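Local structure of trans-4-hydroxy-L-proline dehydratase (Clostridioides difficile 70-100-2010, 6VXC) at residues H118-I123 against P345-T350; V336-Q341 against D359-N364; K391-S396 against S787-N792; S396-I401 against I780-G785. The protein uses a glycyl radical to dehydrate trans-4-hydroxy-L-proline to (S)-1-pyrroline-5-carboxylate in the anaerobic breakdown of hydroxyproline. All coordinates share one frame; numbering follows the deposited sequence.

Interaction 1: residues H118-I123 against P345-T350; sequences HNRDII and PKVGIT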
loop_
_atom_site.group_PDB
_atom_site.type_symbol
_atom_site.label_atom_id
_atom_site.label_comp_id
_atom_site.label_asym_id
_atom_site.label_seq_id
_atom_site.Cartn_x
_atom_site.Cartn_y
_atom_site.Cartn_z
ATOM N N HIS A 118 9.873 -18.793 -9.659
ATOM C CA HIS A 118 11.307 -19.034 -9.718
ATOM C C HIS A 118 11.880 -18.572 -11.051
ATOM O O HIS A 118 12.988 -18.034 -11.103
ATOM C CB HIS A 118 11.596 -20.517 -9.495
ATOM C CG HIS A 118 13.052 -20.855 -9.469
ATOM N ND1 HIS A 118 13.778 -20.937 -8.303
ATOM C CD2 HIS A 118 13.924 -21.113 -10.474
ATOM C CE1 HIS A 118 15.030 -21.247 -8.588
ATOM N NE2 HIS A 118 15.144 -21.358 -9.898
ATOM N N ASN A 119 11.138 -18.765 -12.138
ATOM C CA ASN A 119 11.681 -18.555 -13.465
ATOM C C ASN A 119 11.214 -17.284 -14.148
ATOM O O ASN A 119 11.778 -16.940 -15.182
ATOM C CB ASN A 119 11.342 -19.754 -14.361
ATOM C CG ASN A 119 12.040 -21.005 -13.926
ATOM O OD1 ASN A 119 13.240 -21.126 -14.099
ATOM N ND2 ASN A 119 11.309 -21.924 -13.305
ATOM N N ARG A 120 10.250 -16.559 -13.577
ATOM C CA ARG A 120 9.722 -15.358 -14.207
ATOM C C ARG A 120 10.810 -14.298 -14.413
ATOM O O ARG A 120 11.848 -14.267 -13.742
ATOM C CB ARG A 120 8.576 -14.727 -13.396
ATOM C CG ARG A 120 8.953 -14.354 -11.980
ATOM C CD ARG A 120 7.944 -13.435 -11.276
ATOM N NE ARG A 120 6.682 -14.049 -10.977
ATOM C CZ ARG A 120 6.043 -13.994 -9.815
ATOM N NH1 ARG A 120 6.534 -13.334 -8.767
ATOM N NH2 ARG A 120 4.890 -14.618 -9.720
ATOM N N ASP A 121 10.500 -13.386 -15.328
ATOM C CA ASP A 121 11.431 -12.381 -15.813
ATOM C C ASP A 121 11.702 -11.298 -14.766
ATOM O O ASP A 121 12.855 -10.933 -14.524
ATOM C CB ASP A 121 10.797 -11.777 -17.067
ATOM C CG ASP A 121 11.751 -10.982 -17.898
ATOM O OD1 ASP A 121 12.847 -10.649 -17.402
ATOM O OD2 ASP A 121 11.372 -10.674 -19.058
ATOM N N ILE A 122 10.661 -10.812 -14.102
ATOM C CA ILE A 122 10.801 -9.794 -13.072
ATOM C C ILE A 122 10.070 -10.237 -11.814
ATOM O O ILE A 122 9.124 -11.030 -11.860
ATOM C CB ILE A 122 10.296 -8.411 -13.542
ATOM C CG1 ILE A 122 8.900 -8.529 -14.161
ATOM C CG2 ILE A 122 11.308 -7.764 -14.487
ATOM C CD1 ILE A 122 8.347 -7.221 -14.648
ATOM N N ILE A 123 10.537 -9.727 -10.680
ATOM C CA ILE A 123 9.985 -10.025 -9.367
ATOM C C ILE A 123 10.018 -11.529 -9.137
ATOM O O ILE A 123 9.070 -12.109 -8.601
ATOM C CB ILE A 123 8.556 -9.455 -9.214
ATOM C CG1 ILE A 123 8.419 -8.130 -9.974
ATOM C CG2 ILE A 123 8.195 -9.271 -7.737
ATOM C CD1 ILE A 123 9.337 -7.050 -9.494
ATOM N N PRO A 345 5.658 -13.607 -2.261
ATOM C CA PRO A 345 5.468 -13.707 -3.710
ATOM C C PRO A 345 4.003 -13.680 -4.132
ATOM O O PRO A 345 3.138 -14.283 -3.499
ATOM C CB PRO A 345 6.124 -15.049 -4.061
ATOM C CG PRO A 345 6.122 -15.810 -2.775
ATOM C CD PRO A 345 6.332 -14.789 -1.709
ATOM N N LYS A 346 3.747 -12.966 -5.223
ATOM C CA LYS A 346 2.448 -12.852 -5.861
ATOM C C LYS A 346 2.460 -13.542 -7.220
ATOM O O LYS A 346 3.491 -13.606 -7.896
ATOM C CB LYS A 346 2.072 -11.378 -6.046
ATOM C CG LYS A 346 2.238 -10.506 -4.800
ATOM C CD LYS A 346 2.602 -9.057 -5.208
ATOM C CE LYS A 346 2.935 -8.199 -3.999
ATOM N NZ LYS A 346 3.616 -6.925 -4.352
ATOM N N VAL A 347 1.293 -14.024 -7.639
ATOM C CA VAL A 347 1.109 -14.588 -8.966
ATOM C C VAL A 347 -0.162 -14.007 -9.559
ATOM O O VAL A 347 -0.921 -13.303 -8.894
ATOM C CB VAL A 347 1.045 -16.131 -8.961
ATOM C CG1 VAL A 347 2.377 -16.719 -8.525
ATOM C CG2 VAL A 347 -0.114 -16.635 -8.074
ATOM N N GLY A 348 -0.366 -14.291 -10.840
ATOM C CA GLY A 348 -1.613 -13.915 -11.487
ATOM C C GLY A 348 -1.890 -12.428 -11.400
ATOM O O GLY A 348 -0.990 -11.593 -11.537
ATOM N N ILE A 349 -3.160 -12.095 -11.158
ATOM C CA ILE A 349 -3.594 -10.698 -11.180
ATOM C C ILE A 349 -2.966 -9.900 -10.034
ATOM O O ILE A 349 -2.675 -8.710 -10.177
ATOM C CB ILE A 349 -5.129 -10.601 -11.148
ATOM C CG1 ILE A 349 -5.767 -11.428 -12.277
ATOM C CG2 ILE A 349 -5.558 -9.141 -11.231
ATOM C CD1 ILE A 349 -5.331 -11.010 -13.646
ATOM N N THR A 350 -2.795 -10.526 -8.867
ATOM C CA THR A 350 -2.198 -9.818 -7.742
ATOM C C THR A 350 -0.827 -9.262 -8.109
ATOM O O THR A 350 -0.484 -8.141 -7.727
ATOM C CB THR A 350 -2.100 -10.742 -6.529
ATOM O OG1 THR A 350 -3.400 -11.273 -6.230
ATOM C CG2 THR A 350 -1.564 -9.965 -5.310
#
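Hydrogen bonding carries this contact: the guanidinium of Arg120 reaches across to the backbone carbonyl of Lys346. Arg120 NH2 gives the main bond to Lys346 O, a short 2.5 Å in the model, with an N-H...O angle of 142°; the donor lies in the carbonyl plane, while the oxygen sits 22° out of the guanidinium plane. Arg120 NH1 adds a weak, strongly bent bond to the same Lys346 O at 3.2 Å. Its straighter bond runs back into its own segment, to Ile123 O at 2.8 Å, lying almost in the guanidinium plane. Bonds to two carbonyls limit the rotation of the guanidinium.

The arginine is the first residue to leave the helical conformation after helix 111-119, and Pro345 to Val347 lie in the loop that leads toward helix 348-353, so the contact joins a helix exit to a helix approach within the pyruvate formate lyase-like part of the chain. A bend at chi3 (69°) turns the guanidinium toward that loop.

Packing beyond the hydrogen bonds is slight. Val347 CG1 lies at the guanidinium edge, 3.5 Å from Arg120 NH2, and the two side chains cross at about a right angle. Leu351 of helix 348-353 also packs against Arg120.

Interaction 2: residues V336-Q341 against D359-N364; sequences VKFNNQ and DFANIN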
loop_
_atom_site.group_PDB
_atom_site.type_symbol
_atom_site.label_atom_id
_atom_site.label_comp_id
_atom_site.label_asym_id
_atom_site.label_seq_id
_atom_site.Cartn_x
_atom_site.Cartn_y
_atom_site.Cartn_z
ATOM N N VAL A 336 17.320 -0.669 7.159
ATOM C CA VAL A 336 17.798 -1.902 6.551
ATOM C C VAL A 336 16.856 -3.059 6.872
ATOM O O VAL A 336 16.608 -3.920 6.024
ATOM C CB VAL A 336 19.240 -2.203 7.008
ATOM C CG1 VAL A 336 19.634 -3.605 6.589
ATOM C CG2 VAL A 336 20.223 -1.151 6.464
ATOM N N LYS A 337 16.321 -3.107 8.099
ATOM C CA LYS A 337 15.410 -4.199 8.454
ATOM C C LYS A 337 14.183 -4.218 7.546
ATOM O O LYS A 337 13.775 -5.280 7.064
ATOM C CB LYS A 337 14.983 -4.122 9.917
ATOM C CG LYS A 337 16.110 -4.233 10.929
ATOM C CD LYS A 337 16.940 -5.527 10.761
ATOM C CE LYS A 337 16.139 -6.801 10.830
ATOM N NZ LYS A 337 16.977 -8.049 10.676
ATOM N N PHE A 338 13.576 -3.050 7.311
ATOM C CA PHE A 338 12.492 -2.971 6.334
ATOM C C PHE A 338 12.941 -3.518 4.979
ATOM O O PHE A 338 12.234 -4.309 4.344
ATOM C CB PHE A 338 12.024 -1.524 6.165
ATOM C CG PHE A 338 11.126 -1.009 7.257
ATOM C CD1 PHE A 338 9.794 -1.377 7.319
ATOM C CD2 PHE A 338 11.607 -0.077 8.182
ATOM C CE1 PHE A 338 8.964 -0.863 8.297
ATOM C CE2 PHE A 338 10.791 0.432 9.162
ATOM C CZ PHE A 338 9.467 0.045 9.225
ATOM N N ASN A 339 14.121 -3.095 4.515
ATOM C CA ASN A 339 14.601 -3.488 3.196
ATOM C C ASN A 339 14.932 -4.970 3.103
ATOM O O ASN A 339 15.062 -5.483 1.987
ATOM C CB ASN A 339 15.835 -2.665 2.794
ATOM C CG ASN A 339 16.106 -2.726 1.293
ATOM O OD1 ASN A 339 15.319 -2.221 0.490
ATOM N ND2 ASN A 339 17.232 -3.307 0.914
ATOM N N ASN A 340 15.082 -5.656 4.236
ATOM C CA ASN A 340 15.283 -7.099 4.255
ATOM C C ASN A 340 13.991 -7.910 4.105
ATOM O O ASN A 340 14.092 -9.130 3.954
ATOM C CB ASN A 340 15.971 -7.528 5.570
ATOM C CG ASN A 340 17.461 -7.194 5.598
ATOM O OD1 ASN A 340 18.026 -6.755 4.608
ATOM N ND2 ASN A 340 18.096 -7.429 6.736
ATOM N N GLN A 341 12.807 -7.284 4.121
ATOM C CA GLN A 341 11.518 -7.993 4.068
ATOM C C GLN A 341 10.769 -7.695 2.771
ATOM O O GLN A 341 10.024 -6.701 2.694
ATOM C CB GLN A 341 10.627 -7.629 5.266
ATOM C CG GLN A 341 11.367 -7.408 6.595
ATOM C CD GLN A 341 12.234 -8.582 6.996
ATOM O OE1 GLN A 341 11.833 -9.744 6.893
ATOM N NE2 GLN A 341 13.433 -8.280 7.476
ATOM N N ASP A 359 6.831 -3.657 -0.071
ATOM C CA ASP A 359 5.599 -3.945 0.659
ATOM C C ASP A 359 4.982 -2.688 1.257
ATOM O O ASP A 359 4.200 -2.788 2.203
ATOM C CB ASP A 359 5.841 -4.985 1.765
ATOM C CG ASP A 359 4.623 -5.903 2.009
ATOM O OD1 ASP A 359 3.569 -5.735 1.363
ATOM O OD2 ASP A 359 4.745 -6.804 2.858
ATOM N N PHE A 360 5.347 -1.504 0.753
ATOM C CA PHE A 360 4.580 -0.283 0.973
ATOM C C PHE A 360 4.425 0.044 2.456
ATOM O O PHE A 360 3.337 0.382 2.922
ATOM C CB PHE A 360 3.201 -0.371 0.300
ATOM C CG PHE A 360 3.265 -0.533 -1.176
ATOM C CD1 PHE A 360 3.437 -1.779 -1.742
ATOM C CD2 PHE A 360 3.172 0.568 -2.007
ATOM C CE1 PHE A 360 3.509 -1.929 -3.095
ATOM C CE2 PHE A 360 3.244 0.419 -3.368
ATOM C CZ PHE A 360 3.419 -0.838 -3.913
ATOM N N ALA A 361 5.530 -0.031 3.194
ATOM C CA ALA A 361 5.551 0.370 4.598
ATOM C C ALA A 361 5.812 1.870 4.627
ATOM O O ALA A 361 6.945 2.318 4.463
ATOM C CB ALA A 361 6.597 -0.399 5.392
ATOM N N ASN A 362 4.755 2.640 4.829
ATOM C CA ASN A 362 4.750 4.077 4.601
ATOM C C ASN A 362 4.955 4.826 5.922
ATOM O O ASN A 362 4.119 4.745 6.822
ATOM C CB ASN A 362 3.424 4.451 3.935
ATOM C CG ASN A 362 3.381 5.881 3.452
ATOM O OD1 ASN A 362 3.941 6.780 4.066
ATOM N ND2 ASN A 362 2.647 6.107 2.369
ATOM N N ILE A 363 6.048 5.580 6.019
ATOM C CA ILE A 363 6.361 6.384 7.197
ATOM C C ILE A 363 6.062 7.850 6.884
ATOM O O ILE A 363 6.463 8.361 5.834
ATOM C CB ILE A 363 7.822 6.157 7.639
ATOM C CG1 ILE A 363 8.009 4.676 8.034
ATOM C CG2 ILE A 363 8.190 7.098 8.783
ATOM C CD1 ILE A 363 9.416 4.255 8.435
ATOM N N ASN A 364 5.309 8.507 7.782
ATOM C CA ASN A 364 4.880 9.899 7.674
ATOM C C ASN A 364 5.718 10.739 8.651
ATOM O O ASN A 364 5.576 10.600 9.870
ATOM C CB ASN A 364 3.397 10.036 8.025
ATOM C CG ASN A 364 2.435 9.657 6.889
ATOM O OD1 ASN A 364 1.284 10.070 6.931
ATOM N ND2 ASN A 364 2.874 8.847 5.918
#
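The phenyl ring of Phe338 meets two aliphatic groups, Ala361 CB and Ile363 CD1, and both come obliquely from the same side of the ring plane. Ala361 CB sits by the CD1-CE1 side of the rim, 3.8 Å from Phe338 CE1 and 3.9 Å from Phe338 CD1. Ile363 CD1 approaches farther round, 4.1 Å from Phe338 CE2. Outside the two segments, Tyr283 of helix 276-293 and Pro395 also pack on the phenylalanine.

This is a helix-on-sheet contact: Phe338 lies in the last turns of helix 324-339, whereas strand 362-366, which holds Ile363, belongs to the barrel core of the glycyl radical enzyme fold and pairs with 396-401, with Ala361 just before it. Ala361 and Ile363 are two residues apart and both direct their CB toward the helix, while Asn362 between them points away and gives its ND2 to Gly453 O, next to Cys454, the probable radical cysteine. The same short run of chain therefore presents an apolar side to the helix and a polar side toward the catalytic loop.

In Phe338, CG stands beside the backbone N and anti to the carbonyl carbon (chi1 -78°), sending the ring out from the helix to the strand. Ile363 extends to meet it, its CD1 anti to CA (chi2 177°).

Just past the helix, Gln341 NE2, which also bonds to Glu92 OE1, turns back to donate to Lys337 O at 3.0 Å, with an N-H...O angle of 157°, and that oxygen also accepts from Asn340 N.

Interaction 3: residues K391-S396 against S787-N792; sequences KLIQPS and SDHFNN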
loop_
_atom_site.group_PDB
_atom_site.type_symbol
_atom_site.label_atom_id
_atom_site.label_comp_id
_atom_site.label_asym_id
_atom_site.label_seq_id
_atom_site.Cartn_x
_atom_site.Cartn_y
_atom_site.Cartn_z
ATOM N N LYS A 391 19.155 5.641 0.870
ATOM C CA LYS A 391 18.616 5.478 -0.479
ATOM C C LYS A 391 18.099 4.047 -0.714
ATOM O O LYS A 391 18.488 3.354 -1.652
ATOM C CB LYS A 391 19.662 5.877 -1.523
ATOM C CG LYS A 391 19.076 6.132 -2.921
ATOM C CD LYS A 391 20.126 6.531 -3.972
ATOM C CE LYS A 391 19.471 6.690 -5.344
ATOM N NZ LYS A 391 20.359 7.289 -6.389
ATOM N N LEU A 392 17.179 3.627 0.161
ATOM C CA LEU A 392 16.528 2.320 0.079
ATOM C C LEU A 392 15.054 2.488 -0.268
ATOM O O LEU A 392 14.388 3.397 0.237
ATOM C CB LEU A 392 16.659 1.557 1.399
ATOM C CG LEU A 392 18.089 1.219 1.859
ATOM C CD1 LEU A 392 18.073 0.664 3.281
ATOM C CD2 LEU A 392 18.817 0.271 0.885
ATOM N N ILE A 393 14.541 1.615 -1.141
ATOM C CA ILE A 393 13.146 1.754 -1.564
ATOM C C ILE A 393 12.156 1.222 -0.541
ATOM O O ILE A 393 10.955 1.491 -0.664
ATOM C CB ILE A 393 12.893 1.094 -2.938
ATOM C CG1 ILE A 393 13.233 -0.395 -2.927
ATOM C CG2 ILE A 393 13.638 1.832 -4.035
ATOM C CD1 ILE A 393 12.969 -1.066 -4.275
ATOM N N GLN A 394 12.627 0.505 0.469
ATOM C CA GLN A 394 11.843 0.216 1.666
ATOM C C GLN A 394 12.637 0.724 2.860
ATOM O O GLN A 394 13.842 0.552 2.889
ATOM C CB GLN A 394 11.588 -1.276 1.834
ATOM C CG GLN A 394 10.800 -1.951 0.730
ATOM C CD GLN A 394 10.089 -3.199 1.255
ATOM O OE1 GLN A 394 8.972 -3.108 1.765
ATOM N NE2 GLN A 394 10.723 -4.357 1.127
ATOM N N PRO A 395 11.981 1.370 3.829
ATOM C CA PRO A 395 10.568 1.723 3.859
ATOM C C PRO A 395 10.267 2.848 2.870
ATOM O O PRO A 395 11.173 3.417 2.249
ATOM C CB PRO A 395 10.361 2.211 5.288
ATOM C CG PRO A 395 11.695 2.828 5.639
ATOM C CD PRO A 395 12.711 1.941 4.976
ATOM N N SER A 396 8.988 3.159 2.740
ATOM C CA SER A 396 8.525 4.266 1.916
ATOM C C SER A 396 8.476 5.491 2.825
ATOM O O SER A 396 7.508 5.693 3.569
ATOM C CB SER A 396 7.173 3.909 1.296
ATOM O OG SER A 396 6.667 4.928 0.471
ATOM N N SER A 787 8.750 3.996 -4.912
ATOM C CA SER A 787 9.914 3.982 -5.785
ATOM C C SER A 787 10.388 2.552 -5.985
ATOM O O SER A 787 10.189 1.690 -5.124
ATOM C CB SER A 787 11.058 4.837 -5.213
ATOM O OG SER A 787 10.650 6.181 -5.050
ATOM N N ASP A 788 10.993 2.300 -7.138
ATOM C CA ASP A 788 11.473 0.961 -7.452
ATOM C C ASP A 788 12.632 1.065 -8.429
ATOM O O ASP A 788 12.796 2.070 -9.110
ATOM C CB ASP A 788 10.345 0.088 -8.041
ATOM C CG ASP A 788 10.533 -1.402 -7.748
ATOM O OD1 ASP A 788 11.675 -1.825 -7.451
ATOM O OD2 ASP A 788 9.522 -2.147 -7.818
ATOM N N HIS A 789 13.423 0.002 -8.507
ATOM C CA HIS A 789 14.446 -0.069 -9.540
ATOM C C HIS A 789 13.807 -0.116 -10.919
ATOM O O HIS A 789 12.853 -0.861 -11.151
ATOM C CB HIS A 789 15.337 -1.292 -9.330
ATOM C CG HIS A 789 16.310 -1.135 -8.208
ATOM N ND1 HIS A 789 16.017 -1.499 -6.914
ATOM C CD2 HIS A 789 17.562 -0.622 -8.181
ATOM C CE1 HIS A 789 17.049 -1.225 -6.138
ATOM N NE2 HIS A 789 18.003 -0.697 -6.882
ATOM N N PHE A 790 14.310 0.736 -11.817
ATOM C CA PHE A 790 13.852 0.770 -13.197
ATOM C C PHE A 790 13.904 -0.612 -13.848
ATOM O O PHE A 790 12.988 -0.993 -14.581
ATOM C CB PHE A 790 14.698 1.801 -13.967
ATOM C CG PHE A 790 14.276 2.023 -15.391
ATOM C CD1 PHE A 790 13.137 2.747 -15.688
ATOM C CD2 PHE A 790 15.073 1.576 -16.441
ATOM C CE1 PHE A 790 12.755 2.967 -17.009
ATOM C CE2 PHE A 790 14.710 1.802 -17.764
ATOM C CZ PHE A 790 13.555 2.489 -18.050
ATOM N N ASN A 791 14.942 -1.391 -13.547
ATOM C CA ASN A 791 15.105 -2.734 -14.098
ATOM C C ASN A 791 14.071 -3.735 -13.576
ATOM O O ASN A 791 13.980 -4.832 -14.131
ATOM C CB ASN A 791 16.512 -3.284 -13.797
ATOM C CG ASN A 791 17.603 -2.632 -14.636
ATOM O OD1 ASN A 791 17.328 -1.941 -15.620
ATOM N ND2 ASN A 791 18.861 -2.903 -14.276
ATOM N N ASN A 792 13.335 -3.418 -12.510
ATOM C CA ASN A 792 12.258 -4.284 -12.031
ATOM C C ASN A 792 10.950 -4.066 -12.775
ATOM O O ASN A 792 9.966 -4.740 -12.471
ATOM C CB ASN A 792 12.002 -4.079 -10.535
ATOM C CG ASN A 792 13.052 -4.752 -9.669
ATOM O OD1 ASN A 792 13.718 -5.680 -10.099
ATOM N ND2 ASN A 792 13.186 -4.290 -8.433
HETATM O O HOH W 1 9.698 3.237 -2.388
#
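The loop between helix 378-390 and strand 396-401 here meets the two-stranded antiparallel hairpin that carries the glycyl radical loop at its turn; Ser787 lies on strand 787-789, two residues beyond Gly785, which carries the radical in the activated enzyme. Through it the pyruvate formate lyase-like part of the chain packs against the C-terminal glycine radical region.

Ile393 does most of the touching. Its CB lies 3.5 Å from Ser787 O, and the CG2 branch rests beside the same carbonyl, 4.1 Å from Ser787 CB. The other branch runs farther along the strand: with CG1 between the backbone N and the carbonyl carbon (chi1 59°) and the chain then fully extended, CD1 comes within 3.5 Å of Asp788 OD1. The same methyl approaches the His789 ring obliquely, 4.1 Å from ND1. Ile780 on the partner strand of the hairpin also packs against Ile393.

The polar link is made by a water: it donates to Ile393 O and accepts from Ser787 N, both at 2.8 Å, bridging backbone to backbone where the two segments come nearest. Ser787 OG turns elsewhere, bonding to Trp421 O and Arg782 NH2.

Asp788 is held through both carboxylate oxygens. OD2 bonds to Thr356 OG1, and OD1 receives a weak bond from His789 N. Asn792, in the 3-10 turn that follows, holds the same oxygen: its ND2 meets Asp788 OD1 on the syn side, but 33° out of the carboxylate plane, at 3.1 Å and along a nearly straight line (173°).

Interaction 4: residues S396-I401 against I780-G785; sequences SSNVQI and IVRVAG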
loop_
_atom_site.group_PDB
_atom_site.type_symbol
_atom_site.label_atom_id
_atom_site.label_comp_id
_atom_site.label_asym_id
_atom_site.label_seq_id
_atom_site.Cartn_x
_atom_site.Cartn_y
_atom_site.Cartn_z
ATOM N N SER A 396 8.988 3.159 2.740
ATOM C CA SER A 396 8.525 4.266 1.916
ATOM C C SER A 396 8.476 5.491 2.825
ATOM O O SER A 396 7.508 5.693 3.569
ATOM C CB SER A 396 7.173 3.909 1.296
ATOM O OG SER A 396 6.667 4.928 0.471
ATOM N N SER A 397 9.545 6.304 2.783
ATOM C CA SER A 397 9.759 7.393 3.737
ATOM C C SER A 397 9.250 8.704 3.138
ATOM O O SER A 397 9.841 9.240 2.194
ATOM C CB SER A 397 11.238 7.499 4.112
ATOM O OG SER A 397 11.445 8.579 5.014
ATOM N N ASN A 398 8.167 9.224 3.700
ATOM C CA ASN A 398 7.460 10.369 3.137
ATOM C C ASN A 398 7.283 11.447 4.195
ATOM O O ASN A 398 7.535 11.228 5.383
ATOM C CB ASN A 398 6.100 9.932 2.581
ATOM C CG ASN A 398 6.246 8.866 1.552
ATOM O OD1 ASN A 398 6.923 9.063 0.557
ATOM N ND2 ASN A 398 5.694 7.714 1.812
ATOM N N VAL A 399 6.773 12.603 3.765
ATOM C CA VAL A 399 6.586 13.742 4.649
ATOM C C VAL A 399 5.139 14.219 4.594
ATOM O O VAL A 399 4.485 14.152 3.548
ATOM C CB VAL A 399 7.569 14.886 4.299
ATOM C CG1 VAL A 399 9.004 14.380 4.446
ATOM C CG2 VAL A 399 7.314 15.468 2.911
ATOM N N GLN A 400 4.630 14.624 5.753
ATOM C CA GLN A 400 3.394 15.377 5.877
ATOM C C GLN A 400 3.740 16.856 5.982
ATOM O O GLN A 400 4.492 17.265 6.874
ATOM C CB GLN A 400 2.583 14.936 7.096
ATOM C CG GLN A 400 1.560 13.843 6.838
ATOM C CD GLN A 400 0.554 13.715 7.975
ATOM O OE1 GLN A 400 -0.038 14.706 8.406
ATOM N NE2 GLN A 400 0.389 12.501 8.497
ATOM N N ILE A 401 3.171 17.648 5.094
ATOM C CA ILE A 401 3.394 19.077 5.043
ATOM C C ILE A 401 2.106 19.743 5.490
ATOM O O ILE A 401 1.051 19.513 4.898
ATOM C CB ILE A 401 3.802 19.528 3.633
ATOM C CG1 ILE A 401 5.074 18.798 3.169
ATOM C CG2 ILE A 401 3.927 21.040 3.573
ATOM C CD1 ILE A 401 6.279 18.912 4.104
ATOM N N ILE A 780 16.840 4.088 -9.869
ATOM C CA ILE A 780 15.557 4.036 -9.172
ATOM C C ILE A 780 14.681 5.179 -9.674
ATOM O O ILE A 780 15.172 6.294 -9.870
ATOM C CB ILE A 780 15.755 4.133 -7.645
ATOM C CG1 ILE A 780 16.522 2.905 -7.129
ATOM C CG2 ILE A 780 14.419 4.371 -6.928
ATOM C CD1 ILE A 780 16.990 3.032 -5.697
ATOM N N VAL A 781 13.398 4.896 -9.924
ATOM C CA VAL A 781 12.443 5.919 -10.352
ATOM C C VAL A 781 11.170 5.808 -9.520
ATOM O O VAL A 781 10.939 4.822 -8.818
ATOM C CB VAL A 781 12.094 5.850 -11.862
ATOM C CG1 VAL A 781 13.316 6.100 -12.712
ATOM C CG2 VAL A 781 11.451 4.540 -12.211
ATOM N N ARG A 782 10.341 6.845 -9.618
ATOM C CA ARG A 782 9.035 6.869 -8.973
ATOM C C ARG A 782 8.003 6.228 -9.893
ATOM O O ARG A 782 7.882 6.611 -11.052
ATOM C CB ARG A 782 8.616 8.301 -8.635
ATOM C CG ARG A 782 7.462 8.384 -7.636
ATOM C CD ARG A 782 7.891 7.858 -6.260
ATOM N NE ARG A 782 6.807 7.910 -5.294
ATOM C CZ ARG A 782 6.925 7.618 -4.000
ATOM N NH1 ARG A 782 5.869 7.708 -3.199
ATOM N NH2 ARG A 782 8.100 7.256 -3.498
ATOM N N VAL A 783 7.268 5.255 -9.367
ATOM C CA VAL A 783 6.238 4.558 -10.132
ATOM C C VAL A 783 4.897 5.195 -9.797
ATOM O O VAL A 783 4.477 6.122 -10.477
ATOM C CB VAL A 783 6.278 3.044 -9.855
ATOM C CG1 VAL A 783 5.230 2.327 -10.671
ATOM C CG2 VAL A 783 7.643 2.510 -10.224
ATOM N N ALA A 784 4.235 4.746 -8.729
ATOM C CA ALA A 784 2.985 5.393 -8.321
ATOM C C ALA A 784 2.763 5.118 -6.835
ATOM O O ALA A 784 2.261 4.057 -6.469
ATOM C CB ALA A 784 1.806 4.919 -9.156
ATOM N N GLY A 785 3.129 6.080 -5.997
ATOM C CA GLY A 785 3.046 5.877 -4.565
ATOM C C GLY A 785 4.197 5.117 -3.957
ATOM O O GLY A 785 4.141 4.799 -2.759
HETATM O O HOH W 2 7.978 6.868 -0.764
HETATM O O HOH W 3 4.523 3.488 -0.617
#
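Arg782 leaves the hairpin strand 780-782 and reaches toward Asn398 and Ser396 through a shared water. From CB, CG goes off anti to the backbone N (chi1 -164°); the chain bends at chi2 (66°), then runs extended through CD and NE, so that the guanidinium ends up near strand 396-401. Along the way the side chain packs on Gln423 and Ala425. At the tip, NH1 comes no closer than 4.1 Å to Asn398 OD1 and takes Gln757 OE1 as its partner instead. NH2 donates to the water at 2.8 Å and also to Ser787 OG.

The water lies in the guanidinium plane, at its edge. It donates to Asn398 OD1 at 2.8 Å and hydrogen-bonds to Ser396 OG at 2.6 Å, joining one arginine to two side chains of the strand. Asn398 stands with its amide plane 88° from the guanidinium; its ND2 bonds to Ser396 OG at 3.2 Å, and its OD1 also accepts from Ala425 N. A second water lies between Ser396 OG (2.8 Å) and Gly785 O, the latter so short at 2.5 Å that its details are doubtful.

Gly785 bears the radical in the activated enzyme, unmodified here. Its left-handed backbone conformation, with positive phi, suits a residue without a side chain.

Strand 396-401 runs between 362-366 and 426-428 in the barrel, with helices 378-390 and 407-418 packed on Val399; Ser396 and Asn398 point the other way, to the glycyl radical loop.

Overall arrangement
Interactions 2, 3 and 4 form a continuous group, centres 10 to 12 Å apart. Strands 396-401 and 362-366 pair through Ala361 O to Ser396 N at 2.8 Å and Ile363 N to Ser396 O at 2.9 Å; interactions 3 and 4 share Ser396. The hairpin connects those two again, Asp788 O lying 3.0 Å from Val781 N. Interaction 4 comes closest to the active site: Gly785 is about 4 Å from the side chain of Cys454, the probable radical cysteine, Ala361 and Ser787 each about 11 Å. Interaction 1 lies farther from the chain centre (18 Å against 11 to 14 Å), yet its Lys346 side chain is about 10 Å from Cys454's and about 6 Å from a bound glycerol; Ile122 and Ile123 pack on Asn792.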